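Local coordinates for plasmin and fibronectin-binding protein A (Streptococcus pneumoniae, PDB 4MR0) that acts as a surface adhesin and invasin of the pneumococcus, binding human fibronectin, plasmin, plasminogen and serum albumin, at residues Asp510-Phe522 and Gly549-Lys561. Numbering follows the deposited sequence.
Sequences DSKGKITVLNNQF and GNFNIVTENGLYK
The F522 ring meets the amide of N550 at its edge, the two planes 74° apart; Y529 stacks on this ring. A chi1 of -162°, which carries CG away from the backbone N, brings the amide of N550 to N520 O, and ND2 gives that oxygen a 2.6 Å hydrogen bond nearly in the amide plane. At the other end, the Y560 ring has G513 O near its plane at the edge; Y560 OH donates to G513 O (2.6 Å) on a lone pair, while F532 packs edge-to-face with the tyrosine. Between them the strands meet at the C-terminal end of a right-handed parallel beta-helix, where hairpin strand 551-556 runs antiparallel to 515-518. V517 and I553 form a hydrogen-bonded pair through V517 N to I553 O and I553 N to V517 O, both 2.9 Å; their beta-branched side chains, both buried, lie side by side pointing the same way, V517 against I508, I553 against F532. Asparagine suits position 552 because its amide works both ways: OD1 accepts from N519 N (2.7 Å), from above the carbonyl plane, and ND2 donates to N519 OD1 (3.2 Å). Beta-branched T555 suits a strand, and its short side chain holds OG1 beside the backbone, donating to I515 O at 2.8 Å.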
# COMPACT_ATOMS: atom_id res chain seq x y z
N ASP A 510 -22.60 -14.46 -1.47
CA ASP A 510 -22.83 -14.34 -2.91
C ASP A 510 -21.70 -14.81 -3.82
O ASP A 510 -21.58 -14.33 -4.95
CB ASP A 510 -23.16 -12.89 -3.26
CG ASP A 510 -24.59 -12.52 -2.91
OD1 ASP A 510 -25.50 -12.99 -3.63
OD2 ASP A 510 -24.79 -11.78 -1.93
N SER A 511 -20.89 -15.74 -3.35
CA SER A 511 -19.79 -16.25 -4.16
C SER A 511 -20.26 -17.41 -5.03
O SER A 511 -21.16 -18.16 -4.64
CB SER A 511 -18.63 -16.67 -3.26
OG SER A 511 -18.14 -15.55 -2.53
N LYS A 512 -19.67 -17.54 -6.21
CA LYS A 512 -20.05 -18.59 -7.15
C LYS A 512 -18.86 -19.44 -7.56
O LYS A 512 -17.73 -19.21 -7.12
CB LYS A 512 -20.69 -17.95 -8.39
CG LYS A 512 -21.96 -17.15 -8.07
CD LYS A 512 -22.16 -15.94 -8.99
CE LYS A 512 -22.79 -16.31 -10.33
NZ LYS A 512 -23.14 -15.07 -11.11
N GLY A 513 -19.11 -20.44 -8.40
CA GLY A 513 -18.05 -21.30 -8.85
C GLY A 513 -17.46 -22.16 -7.75
O GLY A 513 -18.12 -22.43 -6.74
N LYS A 514 -16.21 -22.58 -7.93
CA LYS A 514 -15.54 -23.43 -6.96
C LYS A 514 -15.17 -22.76 -5.64
O LYS A 514 -14.45 -21.75 -5.60
CB LYS A 514 -14.28 -24.04 -7.59
CG LYS A 514 -13.62 -25.09 -6.71
CD LYS A 514 -12.59 -25.89 -7.47
CE LYS A 514 -12.08 -27.04 -6.62
NZ LYS A 514 -13.20 -27.89 -6.13
N ILE A 515 -15.68 -23.33 -4.56
CA ILE A 515 -15.43 -22.83 -3.22
C ILE A 515 -14.92 -23.97 -2.34
O ILE A 515 -15.46 -25.08 -2.36
CB ILE A 515 -16.72 -22.25 -2.61
CG1 ILE A 515 -17.20 -21.07 -3.47
CG2 ILE A 515 -16.48 -21.83 -1.17
CD1 ILE A 515 -18.47 -20.41 -2.97
N THR A 516 -13.87 -23.68 -1.57
CA THR A 516 -13.27 -24.67 -0.69
C THR A 516 -12.91 -24.00 0.63
O THR A 516 -12.12 -23.07 0.66
CB THR A 516 -11.97 -25.25 -1.28
OG1 THR A 516 -12.21 -25.70 -2.62
CG2 THR A 516 -11.49 -26.44 -0.45
N VAL A 517 -13.52 -24.48 1.71
CA VAL A 517 -13.26 -23.94 3.04
C VAL A 517 -12.89 -25.15 3.89
O VAL A 517 -13.76 -25.93 4.27
CB VAL A 517 -14.52 -23.25 3.60
CG1 VAL A 517 -14.24 -22.70 4.99
CG2 VAL A 517 -14.95 -22.13 2.67
N LEU A 518 -11.60 -25.30 4.17
CA LEU A 518 -11.14 -26.46 4.91
C LEU A 518 -10.32 -26.25 6.17
O LEU A 518 -9.32 -25.54 6.19
CB LEU A 518 -10.33 -27.37 3.99
CG LEU A 518 -10.97 -27.82 2.68
CD1 LEU A 518 -9.92 -28.47 1.79
CD2 LEU A 518 -12.13 -28.77 2.96
N ASN A 519 -10.78 -26.91 7.23
CA ASN A 519 -10.13 -26.92 8.52
C ASN A 519 -9.59 -25.62 9.11
O ASN A 519 -8.41 -25.51 9.44
CB ASN A 519 -9.02 -27.96 8.48
CG ASN A 519 -9.52 -29.29 7.92
OD1 ASN A 519 -10.52 -29.82 8.39
ND2 ASN A 519 -8.82 -29.82 6.93
N ASN A 520 -10.47 -24.64 9.24
CA ASN A 520 -10.09 -23.38 9.85
C ASN A 520 -10.33 -23.63 11.34
O ASN A 520 -11.06 -24.55 11.70
CB ASN A 520 -10.99 -22.26 9.34
CG ASN A 520 -10.78 -21.97 7.86
OD1 ASN A 520 -9.77 -21.38 7.47
ND2 ASN A 520 -11.72 -22.41 7.04
N GLN A 521 -9.69 -22.85 12.21
CA GLN A 521 -9.85 -23.01 13.65
C GLN A 521 -10.45 -21.75 14.27
O GLN A 521 -10.11 -20.63 13.88
CB GLN A 521 -8.50 -23.33 14.30
CG GLN A 521 -8.08 -24.78 14.16
CD GLN A 521 -6.62 -25.00 14.55
OE1 GLN A 521 -6.15 -24.49 15.57
NE2 GLN A 521 -5.91 -25.78 13.74
N PHE A 522 -11.35 -21.93 15.23
CA PHE A 522 -12.01 -20.81 15.89
C PHE A 522 -11.96 -20.94 17.40
O PHE A 522 -12.20 -22.02 17.95
CB PHE A 522 -13.47 -20.73 15.43
CG PHE A 522 -13.64 -20.74 13.93
CD1 PHE A 522 -13.59 -19.56 13.20
CD2 PHE A 522 -13.83 -21.94 13.26
CE1 PHE A 522 -13.73 -19.57 11.81
CE2 PHE A 522 -13.97 -21.97 11.87
CZ PHE A 522 -13.92 -20.78 11.15
N GLY A 549 -21.15 -23.82 14.15
CA GLY A 549 -19.93 -24.46 14.61
C GLY A 549 -18.90 -24.51 13.50
O GLY A 549 -19.06 -23.85 12.46
N ASN A 550 -17.86 -25.30 13.69
CA ASN A 550 -16.81 -25.44 12.70
C ASN A 550 -17.17 -26.55 11.72
O ASN A 550 -17.62 -27.63 12.12
CB ASN A 550 -15.48 -25.77 13.38
CG ASN A 550 -14.28 -25.51 12.50
OD1 ASN A 550 -14.40 -25.45 11.27
ND2 ASN A 550 -13.12 -25.35 13.12
N PHE A 551 -16.98 -26.29 10.44
CA PHE A 551 -17.26 -27.28 9.40
C PHE A 551 -16.51 -26.91 8.14
O PHE A 551 -15.88 -25.85 8.07
CB PHE A 551 -18.76 -27.38 9.10
CG PHE A 551 -19.39 -26.08 8.67
CD1 PHE A 551 -19.79 -25.13 9.61
CD2 PHE A 551 -19.61 -25.81 7.32
CE1 PHE A 551 -20.39 -23.94 9.21
CE2 PHE A 551 -20.20 -24.62 6.91
CZ PHE A 551 -20.60 -23.68 7.86
N ASN A 552 -16.58 -27.78 7.14
CA ASN A 552 -15.91 -27.51 5.89
C ASN A 552 -16.90 -27.40 4.75
O ASN A 552 -18.03 -27.88 4.84
CB ASN A 552 -14.89 -28.61 5.57
CG ASN A 552 -13.79 -28.70 6.62
OD1 ASN A 552 -13.39 -27.70 7.21
ND2 ASN A 552 -13.27 -29.91 6.83
N ILE A 553 -16.47 -26.75 3.68
CA ILE A 553 -17.30 -26.59 2.50
C ILE A 553 -16.46 -27.06 1.34
O ILE A 553 -15.27 -26.75 1.26
CB ILE A 553 -17.67 -25.12 2.25
CG1 ILE A 553 -18.43 -24.56 3.46
CG2 ILE A 553 -18.49 -25.00 0.97
CD1 ILE A 553 -18.69 -23.07 3.38
N VAL A 554 -17.06 -27.83 0.45
CA VAL A 554 -16.36 -28.32 -0.72
C VAL A 554 -17.31 -28.20 -1.88
O VAL A 554 -18.53 -28.12 -1.70
CB VAL A 554 -15.94 -29.81 -0.55
CG1 VAL A 554 -15.15 -29.98 0.74
CG2 VAL A 554 -17.16 -30.72 -0.56
N THR A 555 -16.76 -28.18 -3.09
CA THR A 555 -17.57 -28.09 -4.29
C THR A 555 -17.42 -29.40 -5.03
O THR A 555 -16.31 -29.82 -5.35
CB THR A 555 -17.10 -26.93 -5.18
OG1 THR A 555 -17.15 -25.71 -4.44
CG2 THR A 555 -17.98 -26.81 -6.41
N GLU A 556 -18.55 -30.06 -5.28
CA GLU A 556 -18.55 -31.34 -5.97
C GLU A 556 -19.46 -31.28 -7.19
O GLU A 556 -20.67 -31.13 -7.06
CB GLU A 556 -19.03 -32.43 -5.00
CG GLU A 556 -19.13 -33.82 -5.60
CD GLU A 556 -19.86 -34.78 -4.67
OE1 GLU A 556 -21.04 -34.52 -4.36
OE2 GLU A 556 -19.25 -35.79 -4.26
N ASN A 557 -18.87 -31.40 -8.37
CA ASN A 557 -19.62 -31.36 -9.62
C ASN A 557 -20.42 -30.06 -9.69
O ASN A 557 -21.58 -30.04 -10.09
CB ASN A 557 -20.56 -32.57 -9.71
CG ASN A 557 -21.05 -32.83 -11.13
OD1 ASN A 557 -21.86 -33.73 -11.37
ND2 ASN A 557 -20.53 -32.06 -12.09
N GLY A 558 -19.78 -28.96 -9.29
CA GLY A 558 -20.42 -27.66 -9.33
C GLY A 558 -21.36 -27.37 -8.16
O GLY A 558 -21.84 -26.24 -8.03
N LEU A 559 -21.61 -28.36 -7.32
CA LEU A 559 -22.50 -28.17 -6.18
C LEU A 559 -21.74 -28.11 -4.86
O LEU A 559 -20.69 -28.73 -4.71
CB LEU A 559 -23.55 -29.29 -6.15
CG LEU A 559 -24.28 -29.53 -7.48
CD1 LEU A 559 -25.42 -30.51 -7.26
CD2 LEU A 559 -24.82 -28.21 -8.03
N TYR A 560 -22.30 -27.38 -3.89
CA TYR A 560 -21.67 -27.23 -2.58
C TYR A 560 -22.25 -28.17 -1.53
O TYR A 560 -23.41 -28.59 -1.63
CB TYR A 560 -21.86 -25.79 -2.07
CG TYR A 560 -21.48 -24.73 -3.07
CD1 TYR A 560 -20.16 -24.56 -3.48
CD2 TYR A 560 -22.45 -23.90 -3.62
CE1 TYR A 560 -19.81 -23.59 -4.41
CE2 TYR A 560 -22.12 -22.92 -4.55
CZ TYR A 560 -20.80 -22.77 -4.94
OH TYR A 560 -20.47 -21.81 -5.86
N LYS A 561 -21.45 -28.49 -0.53
CA LYS A 561 -21.89 -29.37 0.54
C LYS A 561 -21.06 -29.19 1.81
O LYS A 561 -19.83 -29.10 1.75
CB LYS A 561 -21.84 -30.83 0.07
CG LYS A 561 -20.63 -31.18 -0.77
CD LYS A 561 -20.75 -32.57 -1.38
CE LYS A 561 -20.84 -33.65 -0.30
NZ LYS A 561 -20.88 -35.02 -0.88
O HOH W 1 -13.88 -28.11 -3.38
O HOH W 2 -13.24 -24.71 8.65
O HOH W 3 -11.86 -25.00 15.79